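Local structure of glutamine amido transferase (Methylobacillus flagellatus, 3M3P) at residues V83-C89 against H170-H176; F144-A150 against N161-L166; M55-A61 against C89-L94. The protein is a class I glutamine amidotransferase-like protein, with an alpha/beta fold built around a central mixed beta sheet. All coordinates share one frame; numbering follows the deposited sequence. Where two conformers were deposited one is given.

Contact 1: V83-C89 against H170-H176; sequences VPVIGHC and HIGFQCH
Parallel strands 85-88 and 170-173 lie side by side in the interior of the mixed sheet, their axes 4.8 Å apart; the first of them ends in a turn that fits a nucleophile elbow. Val85 N begins the pairing by donating to His170 ND1 at 2.9 Å. Val85 N lies at the ring edge, only 3° out of the imidazole plane; with chi1 at -44° CG sits beside the backbone N, bringing the ring edge toward 83-89. Backbone bonds then alternate: Ile171 N to Val85 O, Gly87 N to Ile171 O, Phe173 N to Gly87 O, and Cys89 N to Phe173 O at 2.8 Å. Ile86 and Ile171 point the same way, CG1 of Ile86 resting 3.7 Å from CG2 of Ile171; branched aliphatic chains suit this buried face, where helix 218-237 packs on Ile86. Gly87 and Gly172, paired across the strands, put no side chain on the opposite face.

At Cys89 phi turns positive (58°), a strained bend between strand and helix. Its CB stands over one face of the His176 ring, 4.0 Å from the centroid, while SG lies 3.7 Å from His176 NE2. His176 ND1 is hydrogen-bonded to Glu178, which would fix the ring's rotation. Cysteine, histidine and glutamate in this order are consistent with the catalytic triad of class I glutamine amidotransferases.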
loop_
_atom_site.group_PDB
_atom_site.type_symbol
_atom_site.label_atom_id
_atom_site.label_comp_id
_atom_site.label_asym_id
_atom_site.label_seq_id
_atom_site.Cartn_x
_atom_site.Cartn_y
_atom_site.Cartn_z
ATOM N N VAL A 83 -14.192 7.086 6.395
ATOM C CA VAL A 83 -13.173 7.774 5.606
ATOM C C VAL A 83 -12.307 6.616 5.046
ATOM O O VAL A 83 -11.710 5.852 5.812
ATOM C CB VAL A 83 -12.333 8.709 6.495
ATOM C CG1 VAL A 83 -11.146 9.262 5.730
ATOM C CG2 VAL A 83 -13.230 9.836 7.031
ATOM N N PRO A 84 -12.312 6.432 3.707
ATOM C CA PRO A 84 -11.611 5.281 3.167
ATOM C C PRO A 84 -10.115 5.308 3.442
ATOM O O PRO A 84 -9.480 6.364 3.426
ATOM C CB PRO A 84 -11.879 5.373 1.674
ATOM C CG PRO A 84 -12.031 6.833 1.408
ATOM C CD PRO A 84 -12.733 7.349 2.617
ATOM N N VAL A 85 -9.550 4.117 3.618
ATOM C CA VAL A 85 -8.127 3.909 3.851
ATOM C C VAL A 85 -7.553 3.030 2.779
ATOM O O VAL A 85 -8.137 1.996 2.419
ATOM C CB VAL A 85 -7.858 3.295 5.274
ATOM C CG1 VAL A 85 -6.339 3.219 5.552
ATOM C CG2 VAL A 85 -8.577 4.096 6.385
ATOM N N ILE A 86 -6.375 3.386 2.280
ATOM C CA ILE A 86 -5.604 2.525 1.371
ATOM C C ILE A 86 -4.201 2.389 1.923
ATOM O O ILE A 86 -3.567 3.387 2.284
ATOM C CB ILE A 86 -5.651 3.014 -0.121
ATOM C CG1 ILE A 86 -4.895 2.020 -1.012
ATOM C CG2 ILE A 86 -5.104 4.441 -0.264
ATOM C CD1 ILE A 86 -5.173 2.152 -2.535
ATOM N N GLY A 87 -3.664 1.154 2.015
ATOM C CA GLY A 87 -2.337 0.939 2.570
ATOM C C GLY A 87 -1.471 0.124 1.665
ATOM O O GLY A 87 -1.915 -0.920 1.123
ATOM N N HIS A 88 -0.248 0.595 1.484
ATOM C CA HIS A 88 0.739 0.000 0.604
ATOM C C HIS A 88 1.892 -0.569 1.494
ATOM O O HIS A 88 2.563 0.206 2.147
ATOM C CB HIS A 88 1.377 1.080 -0.332
ATOM C CG HIS A 88 0.422 1.864 -1.216
ATOM N ND1 HIS A 88 -0.352 2.915 -0.763
ATOM C CD2 HIS A 88 0.161 1.754 -2.544
ATOM C CE1 HIS A 88 -1.009 3.434 -1.800
ATOM N NE2 HIS A 88 -0.714 2.742 -2.887
ATOM N N CYS A 89 2.131 -1.888 1.468
ATOM C CA CYS A 89 3.188 -2.532 2.216
ATOM C C CYS A 89 3.049 -2.270 3.718
ATOM O O CYS A 89 2.045 -2.690 4.274
ATOM C CB CYS A 89 4.507 -2.133 1.602
ATOM S SG CYS A 89 5.927 -3.264 2.124
ATOM N N HIS A 170 -12.036 0.103 2.253
ATOM C CA HIS A 170 -10.639 0.127 2.630
ATOM C C HIS A 170 -9.928 -1.016 1.941
ATOM O O HIS A 170 -10.505 -2.114 1.849
ATOM C CB HIS A 170 -10.495 -0.015 4.128
ATOM C CG HIS A 170 -11.454 0.828 4.903
ATOM N ND1 HIS A 170 -11.394 2.207 4.898
ATOM C CD2 HIS A 170 -12.588 0.483 5.566
ATOM C CE1 HIS A 170 -12.418 2.663 5.601
ATOM N NE2 HIS A 170 -13.158 1.637 6.016
ATOM N N ILE A 171 -8.713 -0.802 1.494
ATOM C CA ILE A 171 -7.958 -1.861 0.864
ATOM C C ILE A 171 -6.519 -1.828 1.356
ATOM O O ILE A 171 -5.893 -0.749 1.398
ATOM C CB ILE A 171 -8.116 -1.838 -0.708
ATOM C CG1 ILE A 171 -7.477 -3.094 -1.304
ATOM C CG2 ILE A 171 -7.556 -0.549 -1.357
ATOM C CD1 ILE A 171 -7.842 -3.350 -2.800
ATOM N N GLY A 172 -5.958 -2.977 1.706
ATOM C CA GLY A 172 -4.577 -3.101 2.114
ATOM C C GLY A 172 -3.847 -4.063 1.233
ATOM O O GLY A 172 -4.408 -5.123 0.890
ATOM N N PHE A 173 -2.608 -3.700 0.884
ATOM C CA PHE A 173 -1.723 -4.523 0.052
ATOM C C PHE A 173 -0.416 -4.769 0.765
ATOM O O PHE A 173 0.134 -3.857 1.403
ATOM C CB PHE A 173 -1.397 -3.785 -1.244
ATOM C CG PHE A 173 -2.528 -3.745 -2.253
ATOM C CD1 PHE A 173 -2.715 -4.742 -3.154
ATOM C CD2 PHE A 173 -3.407 -2.645 -2.278
ATOM C CE1 PHE A 173 -3.751 -4.681 -4.081
ATOM C CE2 PHE A 173 -4.439 -2.566 -3.234
ATOM C CZ PHE A 173 -4.622 -3.616 -4.079
ATOM N N GLN A 174 0.127 -5.979 0.561
ATOM C CA GLN A 174 1.502 -6.281 0.952
ATOM C C GLN A 174 2.486 -5.815 -0.069
ATOM O O GLN A 174 3.620 -5.458 0.254
ATOM C CB GLN A 174 1.651 -7.769 1.270
ATOM C CG GLN A 174 3.008 -8.134 1.869
ATOM C CD GLN A 174 3.257 -7.413 3.157
ATOM O OE1 GLN A 174 2.704 -7.748 4.235
ATOM N NE2 GLN A 174 4.157 -6.398 3.099
ATOM N N CYS A 175 2.112 -5.901 -1.329
ATOM C CA CYS A 175 2.902 -5.486 -2.453
ATOM C C CYS A 175 2.810 -3.961 -2.640
ATOM O O CYS A 175 2.043 -3.284 -1.942
ATOM C CB CYS A 175 2.395 -6.197 -3.707
ATOM S SG CYS A 175 0.672 -5.910 -4.109
ATOM N N HIS A 176 3.606 -3.429 -3.577
ATOM C CA HIS A 176 3.664 -2.034 -3.907
ATOM C C HIS A 176 2.963 -1.834 -5.239
ATOM O O HIS A 176 3.574 -2.034 -6.303
ATOM C CB HIS A 176 5.114 -1.575 -4.055
ATOM C CG HIS A 176 5.886 -1.515 -2.778
ATOM N ND1 HIS A 176 5.880 -0.380 -1.987
ATOM C CD2 HIS A 176 6.733 -2.398 -2.198
ATOM C CE1 HIS A 176 6.679 -0.585 -0.942
ATOM N NE2 HIS A 176 7.184 -1.809 -1.034
#

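Contact 2: F144-A150 against N161-L166; sequences FSIPPGA and NQAYVL
Phe144 and Tyr164 meet as a T-shaped aromatic pair between the loop that enters strand 150-156 and strand 161-166, the antiparallel neighbour of that strand in the sheet. The planes stand at 89° with centroids 5.0 Å apart. The edge of the tyrosine carrying CD2 and CE2 is directed at the phenylalanine face, offset toward its rim, and CD2 of Tyr164 comes within 3.4 Å of CE1 of Phe144. A chi1 of 58° sets CG of Tyr164 between the backbone N and the carbonyl carbon and lays the ring beneath Pro147, with its hydroxyl hydrogen-bonded to Gly92 O in helix 90-98. Pro147 closes over one tyrosine face: its CD sits 3.7 Å from the Tyr164 centroid, almost on the ring normal, a CH-pi contact well suited to the C-H bonds of CD, polarised by the adjacent ring nitrogen. Ala150 CB, small enough for the place, touches Tyr164 CD1 obliquely.

Pro147 to Ala150 form a type II turn, with Gly149 at the position of positive phi (85°); Leu166 CD1 lies 3.4 Å from Gly149 O. At the other end Asn161 suits its place because its amide serves two partners. ND2 donates to a lone pair of Phe144 O at 2.9 Å, in the carbonyl plane, and also to a water that accepts from Ile146 N. The Ile146 side chain passes obliquely over that of Asn161, its CD1 closest to OD1. A second water accepts a hydrogen bond from Phe144 N, donates to Asn161 O at 2.7 Å, and lies over the centre of the Phe144 face opposite Tyr164, 3.4 Å above its plane.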
loop_
_atom_site.group_PDB
_atom_site.type_symbol
_atom_site.label_atom_id
_atom_site.label_comp_id
_atom_site.label_asym_id
_atom_site.label_seq_id
_atom_site.Cartn_x
_atom_site.Cartn_y
_atom_site.Cartn_z
ATOM N N PHE A 144 0.918 -9.392 7.168
ATOM C CA PHE A 144 -0.271 -9.191 7.998
ATOM C C PHE A 144 -1.168 -10.407 7.986
ATOM O O PHE A 144 -1.276 -11.088 6.947
ATOM C CB PHE A 144 -1.070 -7.946 7.605
ATOM C CG PHE A 144 -1.360 -7.783 6.128
ATOM C CD1 PHE A 144 -2.293 -8.582 5.481
ATOM C CD2 PHE A 144 -0.692 -6.822 5.357
ATOM C CE1 PHE A 144 -2.524 -8.422 4.097
ATOM C CE2 PHE A 144 -0.961 -6.668 3.995
ATOM C CZ PHE A 144 -1.879 -7.462 3.372
ATOM N N SER A 145 -1.829 -10.668 9.120
ATOM C CA SER A 145 -3.036 -11.497 9.090
ATOM C C SER A 145 -4.180 -10.704 8.486
ATOM O O SER A 145 -4.178 -9.475 8.456
ATOM C CB SER A 145 -3.415 -11.962 10.477
ATOM O OG SER A 145 -3.755 -10.932 11.320
ATOM N N ILE A 146 -5.173 -11.433 7.972
ATOM C CA ILE A 146 -6.357 -10.794 7.434
ATOM C C ILE A 146 -7.150 -10.196 8.628
ATOM O O ILE A 146 -7.528 -10.921 9.544
ATOM C CB ILE A 146 -7.245 -11.789 6.649
ATOM C CG1 ILE A 146 -6.451 -12.459 5.499
ATOM C CG2 ILE A 146 -8.487 -11.104 6.040
ATOM C CD1 ILE A 146 -5.872 -11.479 4.490
ATOM N N PRO A 147 -7.407 -8.871 8.649
ATOM C CA PRO A 147 -8.066 -8.328 9.816
ATOM C C PRO A 147 -9.522 -8.797 9.900
ATOM O O PRO A 147 -10.147 -9.146 8.888
ATOM C CB PRO A 147 -8.025 -6.832 9.596
ATOM C CG PRO A 147 -7.628 -6.628 8.193
ATOM C CD PRO A 147 -7.013 -7.823 7.664
ATOM N N PRO A 148 -10.082 -8.842 11.122
ATOM C CA PRO A 148 -11.485 -9.212 11.267
ATOM C C PRO A 148 -12.439 -8.322 10.435
ATOM O O PRO A 148 -12.285 -7.087 10.304
ATOM C CB PRO A 148 -11.739 -9.114 12.794
ATOM C CG PRO A 148 -10.514 -8.519 13.398
ATOM C CD PRO A 148 -9.443 -8.445 12.384
ATOM N N GLY A 149 -13.379 -9.019 9.776
ATOM C CA GLY A 149 -14.370 -8.397 8.930
ATOM C C GLY A 149 -13.853 -8.171 7.508
ATOM O O GLY A 149 -14.637 -7.763 6.665
ATOM N N ALA A 150 -12.569 -8.419 7.231
ATOM C CA ALA A 150 -12.039 -8.153 5.881
ATOM C C ALA A 150 -12.134 -9.397 5.011
ATOM O O ALA A 150 -12.124 -10.523 5.497
ATOM C CB ALA A 150 -10.551 -7.624 5.945
ATOM N N ASN A 161 -1.195 -13.654 2.144
ATOM C CA ASN A 161 -1.953 -12.443 2.454
ATOM C C ASN A 161 -1.445 -11.243 1.687
ATOM O O ASN A 161 -0.806 -10.332 2.241
ATOM C CB ASN A 161 -1.983 -12.259 3.988
ATOM C CG ASN A 161 -2.826 -13.276 4.630
ATOM O OD1 ASN A 161 -3.645 -13.950 3.934
ATOM N ND2 ASN A 161 -2.711 -13.382 5.932
ATOM N N GLN A 162 -1.667 -11.223 0.382
ATOM C CA GLN A 162 -1.273 -10.097 -0.434
ATOM C C GLN A 162 -2.207 -8.892 -0.380
ATOM O O GLN A 162 -1.738 -7.741 -0.504
ATOM C CB GLN A 162 -0.996 -10.463 -1.896
ATOM C CG GLN A 162 0.124 -11.428 -2.081
ATOM C CD GLN A 162 1.476 -10.802 -1.880
ATOM O OE1 GLN A 162 1.618 -9.583 -1.858
ATOM N NE2 GLN A 162 2.474 -11.634 -1.833
ATOM N N ALA A 163 -3.507 -9.073 -0.254
ATOM C CA ALA A 163 -4.455 -7.925 -0.234
ATOM C C ALA A 163 -5.733 -8.378 0.418
ATOM O O ALA A 163 -6.133 -9.575 0.393
ATOM C CB ALA A 163 -4.680 -7.347 -1.622
ATOM N N TYR A 164 -6.424 -7.437 1.009
ATOM C CA TYR A 164 -7.750 -7.643 1.572
ATOM C C TYR A 164 -8.537 -6.353 1.374
ATOM O O TYR A 164 -7.945 -5.269 1.252
ATOM C CB TYR A 164 -7.687 -8.001 3.087
ATOM C CG TYR A 164 -6.991 -6.952 3.898
ATOM C CD1 TYR A 164 -7.660 -5.782 4.349
ATOM C CD2 TYR A 164 -5.624 -7.038 4.120
ATOM C CE1 TYR A 164 -6.959 -4.774 4.971
ATOM C CE2 TYR A 164 -4.920 -6.031 4.779
ATOM C CZ TYR A 164 -5.588 -4.918 5.189
ATOM O OH TYR A 164 -4.920 -3.866 5.799
ATOM N N VAL A 165 -9.864 -6.449 1.438
ATOM C CA VAL A 165 -10.759 -5.291 1.431
ATOM C C VAL A 165 -11.663 -5.339 2.629
ATOM O O VAL A 165 -12.100 -6.417 3.057
ATOM C CB VAL A 165 -11.587 -5.126 0.102
ATOM C CG1 VAL A 165 -10.692 -4.641 -1.089
ATOM C CG2 VAL A 165 -12.389 -6.410 -0.248
ATOM N N LEU A 166 -11.933 -4.191 3.207
ATOM C CA LEU A 166 -12.773 -4.044 4.401
ATOM C C LEU A 166 -13.907 -3.094 4.148
ATOM O O LEU A 166 -13.698 -1.966 3.696
ATOM C CB LEU A 166 -11.950 -3.584 5.580
ATOM C CG LEU A 166 -12.625 -3.400 6.916
ATOM C CD1 LEU A 166 -13.212 -4.724 7.443
ATOM C CD2 LEU A 166 -11.641 -2.727 7.884
HETATM O O HOH W 1 0.968 -9.819 4.269
HETATM O O HOH W 2 -4.559 -14.356 8.045
#

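Contact 3: M55-A61 against C89-L94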
loop_
_atom_site.group_PDB
_atom_site.type_symbol
_atom_site.label_atom_id
_atom_site.label_comp_id
_atom_site.label_asym_id
_atom_site.label_seq_id
_atom_site.Cartn_x
_atom_site.Cartn_y
_atom_site.Cartn_z
HETATM N N MSE A 55 1.878 4.768 2.793
HETATM C CA MSE A 55 2.922 4.148 2.001
HETATM C C MSE A 55 3.686 3.126 2.803
HETATM O O MSE A 55 3.288 2.759 3.922
HETATM C CB MSE A 55 3.820 5.230 1.388
HETATM C CG MSE A 55 3.060 6.440 0.811
HETATM SE SE MSE A 55 1.567 6.027 -0.450
HETATM C CE MSE A 55 2.537 4.869 -1.714
ATOM N N GLY A 56 4.794 2.643 2.251
ATOM C CA GLY A 56 5.648 1.672 2.959
ATOM C C GLY A 56 6.683 2.385 3.801
ATOM O O GLY A 56 6.855 3.610 3.763
ATOM N N GLY A 57 7.431 1.643 4.589
ATOM C CA GLY A 57 8.554 2.255 5.277
ATOM C C GLY A 57 9.578 1.271 5.773
ATOM O O GLY A 57 9.276 0.060 5.847
ATOM N N PRO A 58 10.737 1.768 6.184
ATOM C CA PRO A 58 11.893 0.955 6.599
ATOM C C PRO A 58 11.872 0.577 8.063
ATOM O O PRO A 58 12.845 0.814 8.836
ATOM C CB PRO A 58 13.097 1.853 6.282
ATOM C CG PRO A 58 12.557 3.209 6.560
ATOM C CD PRO A 58 11.098 3.202 6.099
HETATM N N MSE A 59 10.722 0.111 8.500
HETATM C CA MSE A 59 10.518 -0.292 9.884
HETATM C C MSE A 59 9.471 -1.356 9.923
HETATM O O MSE A 59 8.691 -1.504 9.001
HETATM C CB MSE A 59 9.947 0.852 10.649
HETATM C CG MSE A 59 8.847 1.484 9.873
HETATM SE SE MSE A 59 8.063 2.837 10.899
HETATM C CE MSE A 59 6.978 1.586 12.016
ATOM N N SER A 60 9.438 -2.088 11.019
ATOM C CA SER A 60 8.402 -3.050 11.241
ATOM C C SER A 60 7.175 -2.375 11.831
ATOM O O SER A 60 7.275 -1.487 12.692
ATOM C CB SER A 60 8.880 -4.135 12.214
ATOM O OG SER A 60 7.821 -4.964 12.671
ATOM N N ALA A 61 5.987 -2.853 11.449
ATOM C CA ALA A 61 4.762 -2.433 12.058
ATOM C C ALA A 61 4.747 -2.642 13.578
ATOM O O ALA A 61 3.905 -2.045 14.281
ATOM C CB ALA A 61 3.579 -3.218 11.452
ATOM N N CYS A 89 2.131 -1.888 1.468
ATOM C CA CYS A 89 3.188 -2.532 2.216
ATOM C C CYS A 89 3.049 -2.270 3.718
ATOM O O CYS A 89 2.045 -2.690 4.274
ATOM C CB CYS A 89 4.507 -2.133 1.602
ATOM S SG CYS A 89 5.927 -3.264 2.124
ATOM N N LEU A 90 3.971 -1.548 4.391
ATOM C CA LEU A 90 3.756 -1.175 5.783
ATOM C C LEU A 90 2.347 -0.590 5.981
ATOM O O LEU A 90 1.677 -0.872 6.975
ATOM C CB LEU A 90 4.788 -0.150 6.286
ATOM C CG LEU A 90 4.633 0.374 7.731
ATOM C CD1 LEU A 90 4.753 -0.798 8.738
ATOM C CD2 LEU A 90 5.715 1.475 7.991
ATOM N N GLY A 91 1.885 0.267 5.074
ATOM C CA GLY A 91 0.548 0.818 5.210
ATOM C C GLY A 91 -0.540 -0.251 5.246
ATOM O O GLY A 91 -1.507 -0.118 6.003
ATOM N N GLY A 92 -0.428 -1.305 4.419
ATOM C CA GLY A 92 -1.342 -2.428 4.493
ATOM C C GLY A 92 -1.270 -3.147 5.810
ATOM O O GLY A 92 -2.268 -3.630 6.315
ATOM N N GLN A 93 -0.052 -3.307 6.316
ATOM C CA GLN A 93 0.164 -3.901 7.609
ATOM C C GLN A 93 -0.419 -3.086 8.746
ATOM O O GLN A 93 -0.963 -3.653 9.701
ATOM C CB GLN A 93 1.641 -4.148 7.823
ATOM C CG GLN A 93 2.219 -5.195 6.894
ATOM C CD GLN A 93 3.706 -5.292 6.984
ATOM O OE1 GLN A 93 4.373 -4.398 7.521
ATOM N NE2 GLN A 93 4.283 -6.337 6.395
ATOM N N LEU A 94 -0.315 -1.771 8.678
ATOM C CA LEU A 94 -0.828 -0.908 9.734
ATOM C C LEU A 94 -2.348 -0.822 9.741
ATOM O O LEU A 94 -2.956 -0.815 10.805
ATOM C CB LEU A 94 -0.197 0.491 9.642
ATOM C CG LEU A 94 1.296 0.519 9.946
ATOM C CD1 LEU A 94 1.772 1.954 9.652
ATOM C CD2 LEU A 94 1.619 0.035 11.336
HETATM O O HOH W 3 6.715 -1.246 3.780
HETATM O O HOH W 4 6.404 -4.614 9.208
#
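Met55, modelled as selenomethionine, offers its carbonyl O to Gly91 N at 3.1 Å, a weak bond bent to 124°, joining the loop after strand 51-54 to the first turn of helix 90-98. The bare CA of Gly91 allows this close approach. Gly56 follows, its CA 3.9 Å from Leu90 CB; the space beside it is tightly bounded by Cys89 CB, so a residue without a side chain suits the place. At Gly57 the backbone N points to a water that also accepts from Leu90 N at 2.8 Å; Cys89 SG is 2.7 Å from the same water. Two backbone N-H groups converging beside this cysteine are consistent with the oxyanion hole of class I glutamine amidotransferases.

After an inverse gamma turn centred on Pro58 the loop curls over Leu90. With CG anti to the backbone N (chi1 177°), the leucine reaches into the curl and spreads its two methyls: CD2 meets CG of Met59, also a selenomethionine, in one of its two conformers, and CD1 meets Ala61 N at 3.6 Å. The compact methyl of Ala61 rests against both leucines, its CB 3.8 Å from Leu90 CD1 and 3.8 Å from Leu94 CD2. A second water bridges Ala61 N and Gln93 OE1, donating to the latter at 2.6 Å, while Gln93 NE2 bonds to Gln174. Around this loop, Met59 and Leu94 pack on helix 68-81, Ala61 and Gln93 on strand 103-111, and Gln93 also on strand 142-144.

Cys89 belongs to both contact 1 and contact 3, whose centres are 10 Å apart: one sets it against His176, the other against the loop 55-61, so the presumed active site lies where they join. The two are tied further by Gln93 NE2 and Gln174 OE1, 3.0 Å apart. Contact 2, centred 10 Å from contact 1, continues the same sheet, Gly172 N reaching Tyr164 O at 3.1 Å across adjacent strands. It is 14 Å between centres from contact 3, yet the two touch at Tyr164 OH and Gly92 O (2.7 Å), and Phe144 packs on Gln93. The start of helix 90-98, just after the putative nucleophile, is thus in touch with all three contacts.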